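Local atomic coordinates of neurotoxin (Clostridium botulinum, PDB entry 3N7L), a protein that probably binds gangliosides on nerve cells, being the receptor-binding domain of botulinum neurotoxin serotype D/C, and so attaches the toxin to its target. Residues 269-272 with 273-276. Residues are numbered along the deposited sequence; the frame is centred on the assembly and turned at random.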
loop_
_atom_site.group_PDB
_atom_site.type_symbol
_atom_site.label_atom_id
_atom_site.label_comp_id
_atom_site.label_asym_id
_atom_site.label_seq_id
_atom_site.Cartn_x
_atom_site.Cartn_y
_atom_site.Cartn_z
ATOM N N ASN A 269 11.603 18.187 -10.508
ATOM C CA ASN A 269 11.691 18.091 -11.959
ATOM C C ASN A 269 10.818 16.952 -12.477
ATOM O O ASN A 269 10.510 16.010 -11.739
ATOM C CB ASN A 269 13.142 17.863 -12.391
ATOM C CG ASN A 269 14.052 19.019 -12.010
ATOM O OD1 ASN A 269 13.605 20.156 -11.855
ATOM N ND2 ASN A 269 15.337 18.734 -11.878
ATOM N N THR A 270 10.421 17.045 -13.743
ATOM C CA THR A 270 9.589 16.017 -14.358
ATOM C C THR A 270 10.417 14.748 -14.577
ATOM O O THR A 270 11.489 14.803 -15.180
ATOM C CB THR A 270 9.030 16.506 -15.707
ATOM O OG1 THR A 270 8.254 17.689 -15.483
ATOM C CG2 THR A 270 8.140 15.442 -16.349
ATOM N N ARG A 271 9.934 13.609 -14.084
ATOM C CA ARG A 271 10.686 12.371 -14.254
ATOM C C ARG A 271 10.645 11.898 -15.710
ATOM O O ARG A 271 9.738 12.251 -16.471
ATOM C CB ARG A 271 10.188 11.272 -13.287
ATOM C CG ARG A 271 8.792 10.752 -13.520
ATOM C CD ARG A 271 8.425 9.663 -12.499
ATOM N NE ARG A 271 8.235 10.190 -11.147
ATOM C CZ ARG A 271 9.074 10.008 -10.129
ATOM N NH1 ARG A 271 10.187 9.303 -10.282
ATOM N NH2 ARG A 271 8.797 10.538 -8.943
ATOM N N LYS A 272 11.653 11.121 -16.090
ATOM C CA LYS A 272 11.794 10.614 -17.451
ATOM C C LYS A 272 10.675 9.676 -17.904
ATOM O O LYS A 272 10.165 9.806 -19.015
ATOM C CB LYS A 272 13.147 9.915 -17.598
ATOM C CG LYS A 272 13.488 9.541 -19.029
ATOM C CD LYS A 272 14.862 8.893 -19.128
ATOM C CE LYS A 272 15.210 8.562 -20.577
ATOM N NZ LYS A 272 14.203 7.653 -21.187
ATOM N N ASN A 273 10.302 8.728 -17.050
ATOM C CA ASN A 273 9.229 7.792 -17.375
ATOM C C ASN A 273 8.657 7.145 -16.117
ATOM O O ASN A 273 9.130 7.398 -15.009
ATOM C CB ASN A 273 9.723 6.712 -18.341
ATOM C CG ASN A 273 10.921 5.965 -17.809
ATOM O OD1 ASN A 273 12.006 6.022 -18.392
ATOM N ND2 ASN A 273 10.737 5.259 -16.695
ATOM N N ASN A 274 7.655 6.292 -16.298
ATOM C CA ASN A 274 7.000 5.641 -15.172
ATOM C C ASN A 274 7.297 4.177 -14.908
ATOM O O ASN A 274 6.577 3.548 -14.138
ATOM C CB ASN A 274 5.487 5.787 -15.299
ATOM C CG ASN A 274 5.041 7.219 -15.234
ATOM O OD1 ASN A 274 5.362 7.936 -14.286
ATOM N ND2 ASN A 274 4.288 7.649 -16.236
ATOM N N ASN A 275 8.323 3.602 -15.520
ATOM C CA ASN A 275 8.557 2.200 -15.220
ATOM C C ASN A 275 9.074 2.024 -13.793
ATOM O O ASN A 275 8.994 0.931 -13.234
ATOM C CB ASN A 275 9.496 1.535 -16.247
ATOM C CG ASN A 275 10.708 2.373 -16.581
ATOM O OD1 ASN A 275 11.435 2.821 -15.695
ATOM N ND2 ASN A 275 10.946 2.574 -17.876
ATOM N N ASP A 276 9.558 3.118 -13.202
ATOM C CA ASP A 276 10.096 3.125 -11.836
ATOM C C ASP A 276 9.988 4.508 -11.200
ATOM O O ASP A 276 9.548 5.460 -11.837
ATOM C CB ASP A 276 11.578 2.741 -11.840
ATOM C CG ASP A 276 11.796 1.253 -11.893
ATOM O OD1 ASP A 276 12.966 0.835 -12.021
ATOM O OD2 ASP A 276 10.804 0.499 -11.797
HETATM O O HOH W 1 11.370 7.521 -12.293
#
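R271 and D276 meet through a water at the point where the chain leaves strand 265-270, the second of the antiparallel pair 257-262/265-270 in the C-terminal, trefoil-clan receptor-binding part, and bends toward strand 283-287. Backbone hydrogen bonding between R271 and N256 continues the pairing. NH1 of R271 gives a hydrogen bond of 2.9 Å to the water oxygen, which lies in the guanidinium plane at its edge, and the water in turn donates a hydrogen bond of 2.8 Å to the backbone O of D276. Directly, NH1 of R271 and O of D276 stand 4.2 Å apart, too far for a bond, so the water fills the step. Arginine suits this place because its flat head can donate in several directions: NE donates a hydrogen bond to the backbone O of M255, and NH2 also has a hydrogen-bond partner.

The aliphatic part of the same side chain makes the van der Waals contacts. CD of R271 rests 3.5 Å from the backbone O of N273 and 3.9 Å from OD1 of N274, whose side chain crosses it at about a right angle. The bend at chi3 (70°) turns the guanidinium out of the line of the preceding methylenes. N274 brings a short amide whose OD1 also takes a weak hydrogen bond from ND2 of N256, a weak link between this loop and the one that holds N256.

On the outer side, K272 and N273 are adjacent and touch loosely. With CG of K272 anti to its backbone N (chi1 -171°), the chain, extended as far as CE and bent at its last torsion, runs past the amide of N273; a long, charged chain suits this exposed position.

Across the turn, then, the polar link depends on one buried arginine and a water, with the positive charge probably polarising that water toward the D276 carbonyl.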